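Local coordinates for protein ribonuclease VapC2 (Rickettsia felis, PDB 3ZVK) that acts as the toxin of a type II toxin-antitoxin system, a magnesium-dependent ribonuclease that cleaves single-stranded RNA and forms complexes with the antitoxin VapB2, at residues 12-17 and 58-63; 41-46 and 96-101; 69-74 and 103-108. The protein carries 1 engineered substitution. All blocks are in the same frame, centred on the assembly; numbering follows the deposited sequence.

Contact 1 (12-17 and 58-63); sequences YAINKH and QSKLDI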
# COMPACT_ATOMS: atom_id res chain seq x y z
N TYR A 12 -33.67 -11.82 -15.39
CA TYR A 12 -35.11 -12.08 -15.23
C TYR A 12 -35.70 -11.31 -14.07
O TYR A 12 -36.82 -10.82 -14.20
CB TYR A 12 -35.42 -13.59 -15.10
CG TYR A 12 -36.84 -13.94 -15.45
CD1 TYR A 12 -37.25 -14.05 -16.78
CD2 TYR A 12 -37.79 -14.18 -14.46
CE1 TYR A 12 -38.56 -14.37 -17.12
CE2 TYR A 12 -39.11 -14.47 -14.78
CZ TYR A 12 -39.50 -14.56 -16.11
OH TYR A 12 -40.80 -14.86 -16.43
N ALA A 13 -34.96 -11.17 -12.97
CA ALA A 13 -35.38 -10.41 -11.79
C ALA A 13 -35.57 -8.93 -12.13
O ALA A 13 -36.60 -8.35 -11.77
CB ALA A 13 -34.35 -10.56 -10.68
N ILE A 14 -34.60 -8.33 -12.83
CA ILE A 14 -34.63 -6.91 -13.24
C ILE A 14 -35.71 -6.66 -14.29
O ILE A 14 -36.52 -5.75 -14.13
CB ILE A 14 -33.22 -6.37 -13.64
CG1 ILE A 14 -32.23 -6.45 -12.47
CG2 ILE A 14 -33.29 -4.94 -14.20
CD1 ILE A 14 -30.77 -6.41 -12.89
N ASN A 15 -35.74 -7.48 -15.34
CA ASN A 15 -36.72 -7.32 -16.40
C ASN A 15 -38.14 -7.68 -16.02
O ASN A 15 -39.04 -6.88 -16.27
CB ASN A 15 -36.29 -8.06 -17.66
CG ASN A 15 -35.12 -7.46 -18.39
OD1 ASN A 15 -34.84 -6.26 -18.29
ND2 ASN A 15 -34.42 -8.28 -19.14
N LYS A 16 -38.35 -8.88 -15.46
CA LYS A 16 -39.70 -9.41 -15.17
C LYS A 16 -40.16 -9.34 -13.72
O LYS A 16 -41.34 -9.57 -13.48
CB LYS A 16 -39.89 -10.82 -15.76
CG LYS A 16 -39.41 -10.93 -17.22
CD LYS A 16 -40.51 -11.09 -18.24
CE LYS A 16 -40.02 -10.61 -19.60
NZ LYS A 16 -40.83 -9.46 -20.08
N HIS A 17 -39.26 -9.03 -12.77
CA HIS A 17 -39.55 -8.91 -11.33
C HIS A 17 -40.65 -9.88 -10.82
O HIS A 17 -41.71 -9.44 -10.36
CB HIS A 17 -39.77 -7.43 -10.90
CG HIS A 17 -40.66 -6.66 -11.84
ND1 HIS A 17 -40.14 -5.79 -12.79
CD2 HIS A 17 -42.01 -6.73 -11.99
CE1 HIS A 17 -41.18 -5.34 -13.47
NE2 HIS A 17 -42.33 -5.88 -13.03
N GLN A 58 -29.41 1.31 -15.33
CA GLN A 58 -28.40 1.42 -14.29
C GLN A 58 -29.09 1.54 -12.93
O GLN A 58 -28.73 0.83 -12.00
CB GLN A 58 -27.45 2.60 -14.54
CG GLN A 58 -26.24 2.63 -13.62
CD GLN A 58 -25.34 1.42 -13.72
OE1 GLN A 58 -24.68 1.19 -14.71
NE2 GLN A 58 -25.20 0.67 -12.65
N SER A 59 -30.13 2.42 -12.84
CA SER A 59 -30.95 2.64 -11.66
C SER A 59 -31.54 1.34 -11.14
O SER A 59 -31.40 1.07 -9.95
CB SER A 59 -32.07 3.63 -11.96
OG SER A 59 -31.54 4.91 -12.22
N LYS A 60 -32.16 0.54 -12.02
CA LYS A 60 -32.77 -0.75 -11.70
C LYS A 60 -31.71 -1.73 -11.19
O LYS A 60 -31.95 -2.40 -10.19
CB LYS A 60 -33.49 -1.35 -12.93
CG LYS A 60 -34.85 -0.76 -13.23
CD LYS A 60 -35.35 -1.31 -14.56
CE LYS A 60 -36.23 -2.52 -14.36
NZ LYS A 60 -36.67 -3.11 -15.64
N LEU A 61 -30.55 -1.80 -11.86
CA LEU A 61 -29.43 -2.64 -11.45
C LEU A 61 -28.93 -2.19 -10.05
O LEU A 61 -28.74 -3.05 -9.20
CB LEU A 61 -28.30 -2.59 -12.51
CG LEU A 61 -26.96 -3.31 -12.17
CD1 LEU A 61 -27.19 -4.76 -11.80
CD2 LEU A 61 -25.95 -3.15 -13.30
N ASP A 62 -28.77 -0.87 -9.81
CA ASP A 62 -28.31 -0.32 -8.52
C ASP A 62 -29.25 -0.73 -7.37
O ASP A 62 -28.76 -1.11 -6.30
CB ASP A 62 -28.15 1.22 -8.57
CG ASP A 62 -27.09 1.76 -9.53
OD1 ASP A 62 -26.25 0.97 -10.01
OD2 ASP A 62 -27.10 3.00 -9.79
N ILE A 63 -30.59 -0.69 -7.60
CA ILE A 63 -31.64 -1.08 -6.66
C ILE A 63 -31.55 -2.59 -6.36
O ILE A 63 -31.63 -3.00 -5.20
CB ILE A 63 -33.02 -0.65 -7.19
CG1 ILE A 63 -33.18 0.87 -7.05
CG2 ILE A 63 -34.14 -1.35 -6.46
CD1 ILE A 63 -34.19 1.48 -7.94
O HOH W 1 -39.47 -4.42 -16.25
O HOH W 2 -35.01 -3.69 -17.76
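Two helices of the PIN domain meet where Lys60, on helix 54-65, reaches Ile14 in the last turn of helix 7-16. Lys60 NZ gives a hydrogen bond of 3.0 Å to Ile14 O. The nitrogen lies above the carbonyl plane, 49° out of it. The lysine chain bends at chi3 (94°), which turns its ammonium group onto this backbone oxygen. Two waters also accept from NZ. One donates to Asn15 O. The other donates to Asn15 OD1 and lies 2.8 Å from Lys60 NZ. Three acceptors thus grip the ammonium group. Its positive charge sits near the C-terminal end of helix 7-16, where it is probably favoured by the helix dipole.

Both helices belong to the helical part of the PIN domain, and their short segments cross at 126° with the axes 10.3 Å apart. The aliphatic part of Lys60 packs on Ile14. The gamma methyl CG2 of Ile14 crosses the lysine chain, 3.8 Å from both CB and CE of Lys60. The longer branch goes to the neighbouring residue, Ile14 CD1 meeting Leu61 CD1 at 4.1 Å. Phe64 adds to the apolar packing on Ile14. Phe77 of an antitoxin VapB chain packs on Ile14 and Asn15, and Asn15 ND2 donates to Tyr76 O of that same antitoxin chain.

Contact 2 (41-46 and 96-101); sequences LAELQY and GNNDLL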
# COMPACT_ATOMS: atom_id res chain seq x y z
N LEU A 41 -21.81 -9.41 -12.38
CA LEU A 41 -21.88 -7.94 -12.43
C LEU A 41 -21.29 -7.37 -13.71
O LEU A 41 -21.85 -6.43 -14.28
CB LEU A 41 -21.30 -7.29 -11.17
CG LEU A 41 -21.49 -5.78 -11.06
CD1 LEU A 41 -23.00 -5.36 -11.11
CD2 LEU A 41 -20.67 -5.19 -9.94
N ALA A 42 -20.21 -8.00 -14.22
CA ALA A 42 -19.58 -7.62 -15.50
C ALA A 42 -20.63 -7.78 -16.61
O ALA A 42 -20.81 -6.87 -17.41
CB ALA A 42 -18.38 -8.50 -15.77
N GLU A 43 -21.36 -8.92 -16.61
CA GLU A 43 -22.40 -9.20 -17.59
C GLU A 43 -23.58 -8.22 -17.47
O GLU A 43 -24.06 -7.72 -18.48
CB GLU A 43 -22.89 -10.65 -17.47
CG GLU A 43 -21.85 -11.71 -17.82
CD GLU A 43 -21.49 -11.89 -19.28
OE1 GLU A 43 -22.35 -11.67 -20.16
OE2 GLU A 43 -20.31 -12.22 -19.55
N LEU A 44 -24.01 -7.91 -16.25
CA LEU A 44 -25.11 -6.98 -15.99
C LEU A 44 -24.74 -5.54 -16.39
O LEU A 44 -25.55 -4.84 -17.00
CB LEU A 44 -25.58 -7.08 -14.52
CG LEU A 44 -26.16 -8.43 -14.05
CD1 LEU A 44 -26.40 -8.38 -12.56
CD2 LEU A 44 -27.44 -8.85 -14.84
N GLN A 45 -23.50 -5.12 -16.11
CA GLN A 45 -22.99 -3.81 -16.54
C GLN A 45 -22.91 -3.70 -18.08
O GLN A 45 -23.23 -2.65 -18.65
CB GLN A 45 -21.65 -3.49 -15.87
CG GLN A 45 -21.77 -2.98 -14.42
CD GLN A 45 -22.50 -1.65 -14.27
OE1 GLN A 45 -23.06 -1.36 -13.24
NE2 GLN A 45 -22.58 -0.83 -15.31
N TYR A 46 -22.58 -4.80 -18.76
CA TYR A 46 -22.62 -4.86 -20.22
C TYR A 46 -24.07 -4.70 -20.74
O TYR A 46 -24.28 -4.02 -21.73
CB TYR A 46 -21.97 -6.17 -20.74
CG TYR A 46 -22.38 -6.57 -22.14
CD1 TYR A 46 -21.99 -5.82 -23.25
CD2 TYR A 46 -23.14 -7.73 -22.35
CE1 TYR A 46 -22.34 -6.22 -24.55
CE2 TYR A 46 -23.48 -8.14 -23.65
CZ TYR A 46 -23.06 -7.39 -24.74
OH TYR A 46 -23.38 -7.79 -26.02
N GLY A 96 -19.57 -22.69 -21.82
CA GLY A 96 -18.59 -21.68 -22.15
C GLY A 96 -18.56 -20.40 -21.35
O GLY A 96 -19.34 -20.19 -20.41
N ASN A 97 -17.60 -19.56 -21.74
CA ASN A 97 -17.33 -18.21 -21.29
C ASN A 97 -17.29 -17.94 -19.78
O ASN A 97 -16.54 -18.55 -19.00
CB ASN A 97 -18.22 -17.19 -22.10
CG ASN A 97 -19.63 -16.83 -21.62
OD1 ASN A 97 -20.33 -17.59 -20.94
ND2 ASN A 97 -20.06 -15.61 -21.92
N ASN A 98 -18.12 -16.97 -19.41
CA ASN A 98 -18.30 -16.45 -18.10
C ASN A 98 -19.08 -17.41 -17.23
O ASN A 98 -18.75 -17.49 -16.04
CB ASN A 98 -18.82 -15.02 -18.22
CG ASN A 98 -17.72 -14.19 -18.84
OD1 ASN A 98 -16.64 -14.70 -19.09
ND2 ASN A 98 -17.93 -12.90 -19.11
N ASP A 99 -19.98 -18.22 -17.80
CA ASP A 99 -20.71 -19.23 -17.03
C ASP A 99 -19.79 -20.26 -16.37
O ASP A 99 -20.00 -20.62 -15.22
CB ASP A 99 -21.90 -19.83 -17.80
CG ASP A 99 -23.07 -18.87 -17.91
OD1 ASP A 99 -23.04 -17.80 -17.26
OD2 ASP A 99 -24.04 -19.20 -18.63
N LEU A 100 -18.68 -20.61 -17.05
CA LEU A 100 -17.62 -21.46 -16.51
C LEU A 100 -16.93 -20.73 -15.29
O LEU A 100 -16.71 -21.34 -14.25
CB LEU A 100 -16.60 -21.75 -17.62
CG LEU A 100 -15.95 -23.14 -17.70
CD1 LEU A 100 -16.82 -24.21 -17.13
CD2 LEU A 100 -15.66 -23.51 -19.14
N LEU A 101 -16.66 -19.41 -15.41
CA LEU A 101 -16.06 -18.59 -14.36
C LEU A 101 -17.02 -18.47 -13.17
O LEU A 101 -16.61 -18.62 -12.02
CB LEU A 101 -15.66 -17.19 -14.88
CG LEU A 101 -14.40 -17.11 -15.78
CD1 LEU A 101 -14.33 -15.81 -16.51
CD2 LEU A 101 -13.13 -17.21 -14.97
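Asn98 ND2 donates a hydrogen bond to Glu43 OE2, and this one bond carries the contact. The modelled distance between Asn98 ND2 and Glu43 OE2 is 2.5 Å, which is short, so its exact length is doubtful. The bond is bent, with an N-H...O angle of 142°. The nitrogen approaches nearly in line with the C-O bond of Glu43, and the oxygen is tilted from the amide plane of Asn98. The carboxylate and amide planes stand 73° apart, so the two flat groups meet steeply turned and do not stack. Asn98 CB also comes within 3.4 Å of Glu43 OE2. The glutamate chain folds at chi2 (-73°), which swings its carboxylate across to helix 97-109. Asn97 ND2 stays farther away, 4.1 Å from Glu43 OE2.

The second shell acts mainly on Glu43. Glu43 OE1 forms a salt bridge with Arg85 NH1 of the second VapC2 subunit. The same oxygen also bonds Tyr76 OH of an antitoxin VapB chain. The two oxygens of Glu43 thus serve different partners, which should fix the rotation of the carboxylate. Tyr81 of the second subunit packs on both Glu43 and Asn98. Beside Asn98 the backbone forms an Asx turn, in which Asn97 OD1 accepts from Asp99 N at 3.2 Å, although Asn97 is poorly ordered.

Glu43 and Asp99 stand at positions where PIN-domain nucleases commonly carry acidic residues. Their facing places, on helix 38-50 and near the N-terminal end of helix 97-109, are consistent with the acidic metal-binding pocket of that fold.

Contact 3 (69-74 and 103-108); sequences EIIDFS and ASHAIA
His105 stretches out from helix 97-109 with CG trans to its backbone nitrogen (chi1 -158°), and Phe73 does the same from the loop after strand 69-71 (chi1 -177°). The two side chains head opposite ways and pass one another. Their rings form a T-shaped pair, with the edge of Phe73 toward the face of His105. The centroids are 5.5 Å apart and the planes stand at 83°. The nearest side-chain atoms are Phe73 CD1 and His105 ND1, at 4.0 Å.

The outer edge of the imidazole points at the backbone of the strand. Ile71 O lies in the ring plane, 3.2 Å from His105 CE1. That carbon sits between two nitrogens, so its hydrogen is probably polarised toward the carbonyl. The gamma methyl CG2 of Ile71 comes to the same end of the ring obliquely, 3.4 Å from His105 NE2. Outside the contact, His105 ND1 is hydrogen-bonded to Ser37 OG, and NE2 has a weak bond to Glu109 OE2. Together these probably limit rotation of the ring.

Strand 69-71 pairs with strand 33-37. Beyond it Phe73 O accepts from Ser38 OG of the second VapC2 subunit. The contact packs a helix against the strand that is outermost within this chain, and against Phe73 in the loop after it, in the parallel five-stranded sheet, order 3-2-1-4-5, of a PIN domain.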
# COMPACT_ATOMS: atom_id res chain seq x y z
N GLU A 69 -24.48 -9.04 -1.88
CA GLU A 69 -23.06 -8.91 -1.63
C GLU A 69 -22.38 -9.21 -2.99
O GLU A 69 -22.69 -10.23 -3.62
CB GLU A 69 -22.62 -9.93 -0.59
CG GLU A 69 -21.15 -9.78 -0.16
CD GLU A 69 -20.73 -10.65 1.02
OE1 GLU A 69 -21.50 -10.75 2.00
OE2 GLU A 69 -19.61 -11.20 0.97
N ILE A 70 -21.52 -8.32 -3.47
CA ILE A 70 -20.76 -8.53 -4.73
C ILE A 70 -19.42 -9.17 -4.33
O ILE A 70 -18.66 -8.57 -3.58
CB ILE A 70 -20.61 -7.24 -5.57
CG1 ILE A 70 -21.99 -6.58 -5.78
CG2 ILE A 70 -19.93 -7.56 -6.93
CD1 ILE A 70 -21.91 -5.10 -5.86
N ILE A 71 -19.20 -10.42 -4.74
CA ILE A 71 -17.99 -11.16 -4.38
C ILE A 71 -17.01 -11.11 -5.53
O ILE A 71 -17.35 -11.49 -6.64
CB ILE A 71 -18.27 -12.62 -3.89
CG1 ILE A 71 -19.31 -12.64 -2.73
CG2 ILE A 71 -16.96 -13.34 -3.50
CD1 ILE A 71 -19.74 -14.03 -2.27
N ASP A 72 -15.79 -10.63 -5.26
CA ASP A 72 -14.71 -10.53 -6.24
C ASP A 72 -14.22 -11.91 -6.69
O ASP A 72 -14.14 -12.83 -5.86
CB ASP A 72 -13.55 -9.69 -5.68
CG ASP A 72 -13.91 -8.22 -5.41
OD1 ASP A 72 -14.98 -7.74 -5.93
OD2 ASP A 72 -13.14 -7.55 -4.65
N PHE A 73 -13.92 -12.07 -8.00
CA PHE A 73 -13.41 -13.34 -8.50
C PHE A 73 -11.94 -13.39 -8.06
O PHE A 73 -11.11 -12.62 -8.54
CB PHE A 73 -13.58 -13.46 -10.02
CG PHE A 73 -13.13 -14.80 -10.55
CD1 PHE A 73 -14.00 -15.88 -10.58
CD2 PHE A 73 -11.82 -14.99 -11.00
CE1 PHE A 73 -13.58 -17.13 -11.06
CE2 PHE A 73 -11.39 -16.24 -11.47
CZ PHE A 73 -12.27 -17.31 -11.49
N SER A 74 -11.66 -14.23 -7.08
CA SER A 74 -10.35 -14.34 -6.42
C SER A 74 -9.47 -15.48 -6.88
O SER A 74 -9.94 -16.36 -7.55
CB SER A 74 -10.55 -14.43 -4.91
OG SER A 74 -11.46 -15.49 -4.65
N ALA A 103 -19.57 -20.53 -12.38
CA ALA A 103 -19.71 -21.86 -11.77
C ALA A 103 -18.53 -22.18 -10.87
O ALA A 103 -18.73 -22.62 -9.74
CB ALA A 103 -19.87 -22.93 -12.85
N SER A 104 -17.30 -21.88 -11.35
CA SER A 104 -16.02 -22.05 -10.64
C SER A 104 -16.04 -21.30 -9.32
O SER A 104 -15.54 -21.79 -8.31
CB SER A 104 -14.87 -21.48 -11.46
OG SER A 104 -14.75 -22.20 -12.67
N HIS A 105 -16.59 -20.07 -9.36
CA HIS A 105 -16.72 -19.13 -8.25
C HIS A 105 -17.65 -19.70 -7.18
O HIS A 105 -17.27 -19.68 -6.01
CB HIS A 105 -17.17 -17.74 -8.74
CG HIS A 105 -16.84 -16.64 -7.78
ND1 HIS A 105 -17.07 -15.32 -8.10
CD2 HIS A 105 -16.31 -16.69 -6.54
CE1 HIS A 105 -16.67 -14.62 -7.07
NE2 HIS A 105 -16.19 -15.39 -6.11
N ALA A 106 -18.83 -20.24 -7.56
CA ALA A 106 -19.76 -20.88 -6.61
C ALA A 106 -19.08 -22.10 -5.98
O ALA A 106 -19.16 -22.27 -4.76
CB ALA A 106 -21.06 -21.28 -7.31
N ILE A 107 -18.36 -22.92 -6.78
CA ILE A 107 -17.65 -24.10 -6.29
C ILE A 107 -16.60 -23.67 -5.25
O ILE A 107 -16.57 -24.23 -4.15
CB ILE A 107 -17.05 -24.97 -7.44
CG1 ILE A 107 -18.14 -25.63 -8.29
CG2 ILE A 107 -16.12 -26.07 -6.90
CD1 ILE A 107 -17.72 -26.08 -9.70
N ALA A 108 -15.78 -22.65 -5.58
CA ALA A 108 -14.73 -22.13 -4.71
C ALA A 108 -15.25 -21.52 -3.40
O ALA A 108 -14.54 -21.58 -2.38
CB ALA A 108 -13.90 -21.12 -5.44

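Overall arrangement
Contacts 1 and 2 lie side by side, with centres 16 Å apart. They join through Leu61, which packs on Leu41, Leu44 and Gln45, and through a probable hydrogen bond from Gln45 NE2 to Gln58 OE1. Contacts 2 and 3 share helix 97-109, and their centres are 12 Å apart. They touch where Phe73 packs on Leu101 and Ile70 on Leu41. Contacts 1 and 3 lie on opposite sides of the chain's centre and do not touch. Segments of all three contacts touch antitoxin chains; contacts 2 and 3 also reach the second VapC2 subunit. The engineered Gly6 occupies a predicted magnesium-binding position, about 9 Å from Glu43, side chain to side chain.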